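Local coordinates for aminopeptidase N (Francisella tularensis subsp. tularensis, PDB 5DLL), which is an M1-family zinc aminopeptidase that removes N-terminal residues, preferably alanine, from peptides and probably helps degrade intracellular peptides left by protein breakdown, at residues A[365-368]-A[369-372]; A[380-383]-A[384-388]; A[856-859]-A[860-864]; A[814-817]-A[818-821]. All coordinates share one frame; numbering follows the deposited sequence.

Contact 1 (A[365-368]-A[369-372]); sequences FAED and ASPM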
loop_
_atom_site.group_PDB
_atom_site.type_symbol
_atom_site.label_atom_id
_atom_site.label_comp_id
_atom_site.label_asym_id
_atom_site.label_seq_id
_atom_site.Cartn_x
_atom_site.Cartn_y
_atom_site.Cartn_z
ATOM N N PHE A 365 -0.012 13.774 -4.109
ATOM C CA PHE A 365 0.094 15.169 -4.538
ATOM C C PHE A 365 0.470 15.251 -6.016
ATOM O O PHE A 365 -0.069 16.084 -6.745
ATOM C CB PHE A 365 1.130 15.917 -3.687
ATOM C CG PHE A 365 0.609 16.406 -2.351
ATOM C CD1 PHE A 365 -0.546 15.880 -1.772
ATOM C CD2 PHE A 365 1.307 17.388 -1.654
ATOM C CE1 PHE A 365 -0.995 16.338 -0.544
ATOM C CE2 PHE A 365 0.859 17.847 -0.427
ATOM C CZ PHE A 365 -0.291 17.321 0.128
ATOM N N ALA A 366 1.382 14.381 -6.451
ATOM C CA ALA A 366 1.807 14.333 -7.857
ATOM C C ALA A 366 0.672 13.915 -8.792
ATOM O O ALA A 366 0.582 14.404 -9.921
ATOM C CB ALA A 366 2.998 13.397 -8.026
ATOM N N GLU A 367 -0.182 13.006 -8.319
ATOM C CA GLU A 367 -1.361 12.571 -9.071
ATOM C C GLU A 367 -2.423 13.671 -9.166
ATOM O O GLU A 367 -3.053 13.835 -10.212
ATOM C CB GLU A 367 -1.959 11.317 -8.432
ATOM C CG GLU A 367 -3.092 10.684 -9.229
ATOM C CD GLU A 367 -3.441 9.291 -8.737
ATOM O OE1 GLU A 367 -3.733 9.134 -7.530
ATOM O OE2 GLU A 367 -3.426 8.355 -9.560
ATOM N N ASP A 368 -2.621 14.418 -8.080
ATOM C CA ASP A 368 -3.585 15.522 -8.064
ATOM C C ASP A 368 -3.089 16.747 -8.846
ATOM O O ASP A 368 -3.887 17.622 -9.192
ATOM C CB ASP A 368 -3.945 15.924 -6.624
ATOM C CG ASP A 368 -5.111 15.116 -6.045
ATOM O OD1 ASP A 368 -5.802 14.381 -6.792
ATOM O OD2 ASP A 368 -5.340 15.234 -4.822
ATOM N N ALA A 369 -1.783 16.810 -9.111
ATOM C CA ALA A 369 -1.196 17.853 -9.967
ATOM C C ALA A 369 -1.265 17.488 -11.454
ATOM O O ALA A 369 -1.138 18.360 -12.316
ATOM C CB ALA A 369 0.249 18.104 -9.564
ATOM N N SER A 370 -1.467 16.201 -11.740
ATOM C CA SER A 370 -1.439 15.676 -13.106
ATOM C C SER A 370 -2.795 15.817 -13.819
ATOM O O SER A 370 -3.801 16.171 -13.191
ATOM C CB SER A 370 -0.998 14.198 -13.088
ATOM O OG SER A 370 -2.035 13.327 -12.654
ATOM N N PRO A 371 -2.820 15.550 -15.143
ATOM C CA PRO A 371 -4.080 15.421 -15.887
ATOM C C PRO A 371 -4.956 14.258 -15.413
ATOM O O PRO A 371 -6.161 14.262 -15.663
ATOM C CB PRO A 371 -3.617 15.166 -17.327
ATOM C CG PRO A 371 -2.250 15.747 -17.400
ATOM C CD PRO A 371 -1.651 15.531 -16.043
ATOM N N MET A 372 -4.351 13.279 -14.739
ATOM C CA MET A 372 -5.075 12.123 -14.203
ATOM C C MET A 372 -5.793 12.426 -12.885
ATOM O O MET A 372 -6.398 11.529 -12.302
ATOM C CB MET A 372 -4.111 10.949 -13.982
ATOM C CG MET A 372 -3.321 10.527 -15.215
ATOM S SD MET A 372 -4.358 9.847 -16.526
ATOM C CE MET A 372 -4.797 8.252 -15.832
#
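Ser370 folds back on Glu367 where helix 349-369 gives way to a loop, and the hydroxyl of this serine is the main polar link across the helix end. Its CB lies over the last turn, 3.5 Å from Ala366 O and 3.6 Å from Glu367 O. One atom further, OG gives its proton to Glu367 O at 2.7 Å. It comes in on the flank of the carbonyl, with a C=O...OG angle of 123°, tilted 25° from the carbonyl plane. The serine torsion explains the approach: at chi1 76° the hydroxyl sits between its own N and carbonyl carbon, turned back over the helix. Ser370 OG also accepts a weak bond from Met372 N, 3.1 Å away, so it relays between the helix end and the loop beyond Pro371.

Two weak backbone bonds close the helix: Ala369 N to Phe365 O, 3.0 Å with a strongly bent N-H, and Ser370 N to Glu367 O, 3.2 Å, three residues back instead of four. The side chains of the helical part are engaged on other faces: Glu367 OE1 bonds Thr391 of helix 390-423, and Asp368 OD2 bonds Gln364 within its own helix.

Chemically, then, Glu367 O collects a hydroxyl and a weak amide donor where the regular i to i+4 pattern ends, and one serine, acting as both donor and acceptor, supplies the bonding that ties the helix terminus to the outgoing loop.

Contact 2 (A[380-383]-A[384-388]); sequences SYIE and MNNFY
Tyr381 and Phe387 meet across a tight 3-10 turn, residues 384-386, that follows the short strand 380-381 in the M1 peptidase domain. The packed part of the contact is aromatic. Phe387 CE2 stands 3.4 Å above the plane of the Tyr381 ring, offset toward its rim, and is 3.5 Å from Tyr381 CG. The rings are inclined by 47° with centroids 4.7 Å apart, an oblique pairing that is neither a stack nor edge-to-face. A chi1 of 84° sets Tyr381 CG between its own backbone N and carbonyl carbon, which lays one ring face against Phe387 CE2. Phe326 packs edge-to-face on both rings, and Lys16 adds a cation-pi contact to the tyrosine, while its backbone pairs with that of Tyr381 in the two-stranded sheet. Phe387 also touches Leu328 on helix 328-346.

The turn itself is closed by Asn386 N, which donates to Glu383 O at 3.1 Å with a nearly straight N-H (160°), although it arrives well above the carbonyl plane.

Opposed to this is the looser side, formed by exposed residues. Glu383 runs extended beyond CG, and its carboxylate stands almost perpendicular to the amide of Asn385; the nearest atoms, Glu383 OE2 and Asn385 ND2, are 3.8 Å apart, so the two groups are neighbours without a bond between them. Ile382 likewise lies at the exposed margin.

On the packed side, Met384, its chain bent at both chi2 and chi3, makes an oblique Met-aromatic contact: SD is 5.0 Å from the Tyr381 centroid and 4.2 Å from Tyr381 CE2.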
loop_
_atom_site.group_PDB
_atom_site.type_symbol
_atom_site.label_atom_id
_atom_site.label_comp_id
_atom_site.label_asym_id
_atom_site.label_seq_id
_atom_site.Cartn_x
_atom_site.Cartn_y
_atom_site.Cartn_z
ATOM N N SER A 380 -17.263 9.132 -12.540
ATOM C CA SER A 380 -17.215 8.331 -13.757
ATOM C C SER A 380 -15.978 7.446 -13.798
ATOM O O SER A 380 -14.985 7.730 -13.128
ATOM C CB SER A 380 -17.194 9.238 -14.986
ATOM O OG SER A 380 -15.986 9.980 -15.041
ATOM N N TYR A 381 -16.048 6.382 -14.599
ATOM C CA TYR A 381 -14.875 5.561 -14.920
ATOM C C TYR A 381 -15.044 4.793 -16.238
ATOM O O TYR A 381 -16.156 4.653 -16.758
ATOM C CB TYR A 381 -14.531 4.603 -13.763
ATOM C CG TYR A 381 -15.296 3.288 -13.734
ATOM C CD1 TYR A 381 -16.594 3.221 -13.242
ATOM C CD2 TYR A 381 -14.702 2.107 -14.170
ATOM C CE1 TYR A 381 -17.289 2.020 -13.200
ATOM C CE2 TYR A 381 -15.385 0.901 -14.136
ATOM C CZ TYR A 381 -16.678 0.860 -13.646
ATOM O OH TYR A 381 -17.363 -0.334 -13.611
ATOM N N ILE A 382 -13.918 4.306 -16.761
ATOM C CA ILE A 382 -13.861 3.546 -18.011
ATOM C C ILE A 382 -13.554 2.076 -17.703
ATOM O O ILE A 382 -14.331 1.186 -18.049
ATOM C CB ILE A 382 -12.779 4.106 -18.964
ATOM C CG1 ILE A 382 -13.030 5.594 -19.259
ATOM C CG2 ILE A 382 -12.733 3.300 -20.258
ATOM C CD1 ILE A 382 -11.831 6.317 -19.840
ATOM N N GLU A 383 -12.419 1.842 -17.045
ATOM C CA GLU A 383 -12.006 0.503 -16.609
ATOM C C GLU A 383 -11.711 0.523 -15.108
ATOM O O GLU A 383 -11.448 1.585 -14.539
ATOM C CB GLU A 383 -10.771 0.032 -17.390
ATOM C CG GLU A 383 -9.602 1.012 -17.370
ATOM C CD GLU A 383 -8.355 0.479 -18.051
ATOM O OE1 GLU A 383 -7.329 1.193 -18.043
ATOM O OE2 GLU A 383 -8.392 -0.644 -18.596
ATOM N N MET A 384 -11.749 -0.650 -14.479
ATOM C CA MET A 384 -11.531 -0.779 -13.028
ATOM C C MET A 384 -10.193 -0.220 -12.532
ATOM O O MET A 384 -10.095 0.202 -11.380
ATOM C CB MET A 384 -11.655 -2.245 -12.590
ATOM C CG MET A 384 -13.088 -2.731 -12.434
ATOM S SD MET A 384 -14.026 -1.818 -11.192
ATOM C CE MET A 384 -13.015 -2.049 -9.733
ATOM N N ASN A 385 -9.177 -0.220 -13.393
ATOM C CA ASN A 385 -7.850 0.309 -13.048
ATOM C C ASN A 385 -7.824 1.816 -12.776
ATOM O O ASN A 385 -6.859 2.319 -12.202
ATOM C CB ASN A 385 -6.836 -0.027 -14.149
ATOM C CG ASN A 385 -6.569 -1.517 -14.260
ATOM O OD1 ASN A 385 -6.156 -2.159 -13.294
ATOM N ND2 ASN A 385 -6.802 -2.073 -15.444
ATOM N N ASN A 386 -8.872 2.529 -13.197
ATOM C CA ASN A 386 -9.041 3.950 -12.868
ATOM C C ASN A 386 -9.174 4.184 -11.360
ATOM O O ASN A 386 -8.790 5.239 -10.854
ATOM C CB ASN A 386 -10.275 4.532 -13.576
ATOM C CG ASN A 386 -10.152 4.532 -15.095
ATOM O OD1 ASN A 386 -9.340 3.805 -15.667
ATOM N ND2 ASN A 386 -10.968 5.351 -15.753
ATOM N N PHE A 387 -9.725 3.197 -10.654
ATOM C CA PHE A 387 -9.918 3.277 -9.205
ATOM C C PHE A 387 -8.693 2.875 -8.378
ATOM O O PHE A 387 -8.561 3.302 -7.233
ATOM C CB PHE A 387 -11.099 2.400 -8.780
ATOM C CG PHE A 387 -12.431 2.871 -9.292
ATOM C CD1 PHE A 387 -12.879 4.160 -9.025
ATOM C CD2 PHE A 387 -13.254 2.014 -10.013
ATOM C CE1 PHE A 387 -14.110 4.591 -9.485
ATOM C CE2 PHE A 387 -14.487 2.439 -10.469
ATOM C CZ PHE A 387 -14.915 3.729 -10.205
ATOM N N TYR A 388 -7.816 2.045 -8.936
ATOM C CA TYR A 388 -6.657 1.541 -8.192
ATOM C C TYR A 388 -5.516 2.560 -8.194
ATOM O O TYR A 388 -4.510 2.384 -8.880
ATOM C CB TYR A 388 -6.203 0.186 -8.755
ATOM C CG TYR A 388 -7.309 -0.859 -8.842
ATOM C CD1 TYR A 388 -8.395 -0.840 -7.963
ATOM C CD2 TYR A 388 -7.259 -1.882 -9.790
ATOM C CE1 TYR A 388 -9.398 -1.790 -8.037
ATOM C CE2 TYR A 388 -8.264 -2.838 -9.866
ATOM C CZ TYR A 388 -9.330 -2.785 -8.982
ATOM O OH TYR A 388 -10.339 -3.716 -9.025
#

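Contact 3 (A[856-859]-A[860-864]); sequences NVFE and IVSKS
Phe858 and Ser862 are joined by a double hydrogen bond on helix 855-866, an alpha-helix near the C-terminus, within the ARM-repeat-like region of the enzyme. Ser862 OG gives its proton to Phe858 O at 2.6 Å, while Ser862 N bonds the same oxygen at 3.1 Å. The two donors arrive from opposite faces of the carbonyl plane, so one acceptor is gripped twice by one residue. The hydroxyl can do this because at chi1 -66° it points away from its own carbonyl and back down the helix. It also lies 3.7 Å above one face of the Phe858 ring, offset toward the rim, nearest CE2; the phenyl group is swung over it with CG anti to the backbone N (chi1 -177°).

On the other faces of the helix the i to i+4 pairs run side by side. Val857 CG1 and Val861 CG2 point the same way, 4.2 Å apart, as a modest apolar ridge. Regular backbone bonds hold the frame beneath them: Val861 N to Val857 O is 3.0 Å with an N-H...O angle of 163°, and Lys863 N likewise bonds Glu859 O.

Further out, two neighbouring helices pack on these groups and probably help to place them. Ile848 of helix 835-849 covers both valines, and Lys849 of that helix touches Phe858; from the helix 817-824 side, Ala820 packs on Val857 and Ala821 on Ile860. Glu859 and Lys863 occupy the exposed side. Next to the 817-824 interface, Asn856 and Ile860 lie alongside one another, with the amide oxygen OD1 of Asn856 resting 3.4 Å from the terminal methyl CD1 of Ile860.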
loop_
_atom_site.group_PDB
_atom_site.type_symbol
_atom_site.label_atom_id
_atom_site.label_comp_id
_atom_site.label_asym_id
_atom_site.label_seq_id
_atom_site.Cartn_x
_atom_site.Cartn_y
_atom_site.Cartn_z
ATOM N N ASN A 856 2.426 -1.547 -27.206
ATOM C CA ASN A 856 2.355 -1.056 -25.821
ATOM C C ASN A 856 3.387 0.043 -25.528
ATOM O O ASN A 856 3.031 1.153 -25.118
ATOM C CB ASN A 856 2.537 -2.240 -24.845
ATOM C CG ASN A 856 2.262 -1.870 -23.390
ATOM O OD1 ASN A 856 1.714 -0.808 -23.089
ATOM N ND2 ASN A 856 2.639 -2.762 -22.475
ATOM N N VAL A 857 4.654 -0.280 -25.764
ATOM C CA VAL A 857 5.773 0.631 -25.518
ATOM C C VAL A 857 5.769 1.835 -26.467
ATOM O O VAL A 857 6.044 2.962 -26.041
ATOM C CB VAL A 857 7.118 -0.120 -25.653
ATOM C CG1 VAL A 857 8.296 0.846 -25.641
ATOM C CG2 VAL A 857 7.251 -1.165 -24.553
ATOM N N PHE A 858 5.479 1.591 -27.747
ATOM C CA PHE A 858 5.378 2.660 -28.744
ATOM C C PHE A 858 4.329 3.702 -28.344
ATOM O O PHE A 858 4.552 4.897 -28.513
ATOM C CB PHE A 858 5.041 2.091 -30.135
ATOM C CG PHE A 858 4.989 3.137 -31.219
ATOM C CD1 PHE A 858 6.143 3.521 -31.888
ATOM C CD2 PHE A 858 3.791 3.756 -31.551
ATOM C CE1 PHE A 858 6.105 4.500 -32.868
ATOM C CE2 PHE A 858 3.746 4.738 -32.530
ATOM C CZ PHE A 858 4.906 5.111 -33.188
ATOM N N GLU A 859 3.196 3.242 -27.818
ATOM C CA GLU A 859 2.082 4.122 -27.435
ATOM C C GLU A 859 2.450 5.007 -26.247
ATOM O O GLU A 859 2.289 6.226 -26.294
ATOM C CB GLU A 859 0.838 3.294 -27.076
ATOM C CG GLU A 859 0.315 2.391 -28.190
ATOM C CD GLU A 859 -0.895 2.947 -28.914
ATOM O OE1 GLU A 859 -0.800 3.169 -30.140
ATOM O OE2 GLU A 859 -1.941 3.149 -28.260
ATOM N N ILE A 860 2.954 4.382 -25.188
ATOM C CA ILE A 860 3.286 5.090 -23.951
ATOM C C ILE A 860 4.397 6.118 -24.184
ATOM O O ILE A 860 4.260 7.282 -23.805
ATOM C CB ILE A 860 3.671 4.096 -22.827
ATOM C CG1 ILE A 860 2.442 3.272 -22.421
ATOM C CG2 ILE A 860 4.217 4.829 -21.609
ATOM C CD1 ILE A 860 2.755 2.052 -21.580
ATOM N N VAL A 861 5.485 5.687 -24.818
ATOM C CA VAL A 861 6.607 6.577 -25.134
ATOM C C VAL A 861 6.157 7.757 -25.995
ATOM O O VAL A 861 6.541 8.898 -25.745
ATOM C CB VAL A 861 7.750 5.806 -25.831
ATOM C CG1 VAL A 861 8.725 6.749 -26.516
ATOM C CG2 VAL A 861 8.485 4.940 -24.821
ATOM N N SER A 862 5.342 7.479 -27.006
ATOM C CA SER A 862 4.787 8.532 -27.851
ATOM C C SER A 862 4.004 9.540 -27.015
ATOM O O SER A 862 4.133 10.749 -27.213
ATOM C CB SER A 862 3.884 7.934 -28.936
ATOM O OG SER A 862 4.631 7.138 -29.842
ATOM N N LYS A 863 3.216 9.031 -26.072
ATOM C CA LYS A 863 2.328 9.859 -25.254
ATOM C C LYS A 863 3.072 10.882 -24.380
ATOM O O LYS A 863 2.644 12.033 -24.282
ATOM C CB LYS A 863 1.426 8.982 -24.382
ATOM C CG LYS A 863 0.151 9.676 -23.940
ATOM C CD LYS A 863 -0.556 8.899 -22.845
ATOM C CE LYS A 863 -1.778 9.650 -22.350
ATOM N NZ LYS A 863 -2.333 9.025 -21.120
ATOM N N SER A 864 4.175 10.471 -23.754
ATOM C CA SER A 864 4.972 11.398 -22.930
ATOM C C SER A 864 5.815 12.358 -23.776
ATOM O O SER A 864 6.157 13.437 -23.308
ATOM C CB SER A 864 5.871 10.653 -21.935
ATOM O OG SER A 864 7.145 10.380 -22.485
#

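Contact 4 (A[814-817]-A[818-821]); sequences KFNH and QVAA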
loop_
_atom_site.group_PDB
_atom_site.type_symbol
_atom_site.label_atom_id
_atom_site.label_comp_id
_atom_site.label_asym_id
_atom_site.label_seq_id
_atom_site.Cartn_x
_atom_site.Cartn_y
_atom_site.Cartn_z
ATOM N N LYS A 814 11.515 -7.369 -26.004
ATOM C CA LYS A 814 11.504 -8.636 -26.734
ATOM C C LYS A 814 10.831 -9.751 -25.926
ATOM O O LYS A 814 10.121 -10.584 -26.488
ATOM C CB LYS A 814 12.930 -9.044 -27.106
ATOM C CG LYS A 814 13.625 -8.063 -28.037
ATOM C CD LYS A 814 15.003 -8.557 -28.443
ATOM C CE LYS A 814 15.662 -7.615 -29.436
ATOM N NZ LYS A 814 16.906 -8.198 -30.011
ATOM N N PHE A 815 11.047 -9.746 -24.610
ATOM C CA PHE A 815 10.524 -10.786 -23.719
ATOM C C PHE A 815 9.200 -10.388 -23.056
ATOM O O PHE A 815 8.251 -11.174 -23.034
ATOM C CB PHE A 815 11.552 -11.114 -22.630
ATOM C CG PHE A 815 12.955 -11.307 -23.148
ATOM C CD1 PHE A 815 13.282 -12.415 -23.922
ATOM C CD2 PHE A 815 13.955 -10.383 -22.854
ATOM C CE1 PHE A 815 14.573 -12.595 -24.396
ATOM C CE2 PHE A 815 15.247 -10.559 -23.326
ATOM C CZ PHE A 815 15.556 -11.666 -24.097
ATOM N N ASN A 816 9.148 -9.169 -22.517
ATOM C CA ASN A 816 8.000 -8.687 -21.746
ATOM C C ASN A 816 7.729 -7.209 -22.034
ATOM O O ASN A 816 8.582 -6.356 -21.781
ATOM C CB ASN A 816 8.275 -8.892 -20.250
ATOM C CG ASN A 816 7.030 -8.752 -19.385
ATOM O OD1 ASN A 816 6.079 -8.049 -19.731
ATOM N ND2 ASN A 816 7.042 -9.421 -18.238
ATOM N N HIS A 817 6.537 -6.913 -22.553
ATOM C CA HIS A 817 6.157 -5.540 -22.914
ATOM C C HIS A 817 5.729 -4.718 -21.706
ATOM O O HIS A 817 5.876 -3.498 -21.705
ATOM C CB HIS A 817 5.010 -5.520 -23.931
ATOM C CG HIS A 817 5.239 -6.380 -25.135
ATOM N ND1 HIS A 817 6.488 -6.605 -25.672
ATOM C CD2 HIS A 817 4.365 -7.056 -25.917
ATOM C CE1 HIS A 817 6.375 -7.396 -26.724
ATOM N NE2 HIS A 817 5.098 -7.683 -26.895
ATOM N N GLN A 818 5.173 -5.377 -20.691
ATOM C CA GLN A 818 4.706 -4.678 -19.492
ATOM C C GLN A 818 5.904 -4.136 -18.732
ATOM O O GLN A 818 5.927 -2.970 -18.355
ATOM C CB GLN A 818 3.891 -5.607 -18.584
ATOM C CG GLN A 818 2.704 -6.299 -19.250
ATOM C CD GLN A 818 1.731 -5.331 -19.900
ATOM O OE1 GLN A 818 1.552 -4.204 -19.440
ATOM N NE2 GLN A 818 1.093 -5.774 -20.978
ATOM N N VAL A 819 6.902 -4.996 -18.546
ATOM C CA VAL A 819 8.135 -4.658 -17.837
ATOM C C VAL A 819 8.939 -3.605 -18.595
ATOM O O VAL A 819 9.472 -2.670 -17.989
ATOM C CB VAL A 819 9.008 -5.917 -17.614
ATOM C CG1 VAL A 819 10.383 -5.553 -17.068
ATOM C CG2 VAL A 819 8.310 -6.882 -16.668
ATOM N N ALA A 820 9.029 -3.759 -19.913
ATOM C CA ALA A 820 9.714 -2.773 -20.753
ATOM C C ALA A 820 9.070 -1.385 -20.631
ATOM O O ALA A 820 9.765 -0.368 -20.604
ATOM C CB ALA A 820 9.723 -3.231 -22.205
ATOM N N ALA A 821 7.742 -1.359 -20.548
ATOM C CA ALA A 821 6.992 -0.113 -20.412
ATOM C C ALA A 821 7.213 0.551 -19.050
ATOM O O ALA A 821 7.290 1.781 -18.961
ATOM C CB ALA A 821 5.511 -0.371 -20.636
#
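The flat carboxamide of Asn816 has the methyl CG2 of Val819 over one of its faces, 3.2 Å from ND2 and 3.5 Å from CG of the asparagine. The two side chains cross at about a right angle. At the oxygen end of the same amide, OD1 receives two backbone N-H groups: Gln818 N at 3.0 Å, tilted 25° from the plane of the amide carbonyl, and, more weakly, Val819 N at 3.4 Å. The valine N stands well above the amide plane, on the same side as its own methyl group. The imidazole of His817, the other flat group, turns away from residues 818-821, and its ND1 bonds weakly to Asp813 O behind it.

This is an N-cap. Asn816 lies directly before helix 817-824, and its side chain accepts from amides of the first turn that have no earlier helical carbonyl to bond. Its torsion makes that possible: CG is anti to the backbone N (chi1 -166°), which carries OD1 over the start of the helix. The main-chain oxygen is used as well, since Ala820 N donates to Asn816 O at 3.2 Å, and Ala821 N repeats the pattern one residue later with His817 O at 3.1 Å. With the first amides pointing toward it, OD1 probably also interacts favourably with the positive end of the helix dipole.

Around the cap, Val819 faces Pro777, Val780 and Tyr781 of helix 777-788. Ala820 touches Leu812 and Asp813 of helix 800-815 and Val857 of helix 855-866, whose Ile860 also receives Ala821, so the capped helix starts within a packed helical cluster.

How the contacts relate
Contacts 3 and 4 are direct neighbours: Asn856 ND2 comes within 3.4 Å of His817 O, and Ile860 CD1 within 3.8 Å of Ala821 CB, so the capped start of helix 817-824 packs against helix 855-866. Contacts 1 and 2 follow one another in the peptidase domain, with nearest atoms about 6 Å apart. Contact 1 also approaches contact 3, nearest atoms about 5 Å apart, without touching, although one lies in the peptidase domain and the other in the C-terminal ARM-repeat region. Only contact 2 comes near the active site: the Phe387 side chain is about 9 Å from that of the zinc ligand Glu332, and the Met384 side chain about 12 Å from the zinc ion itself.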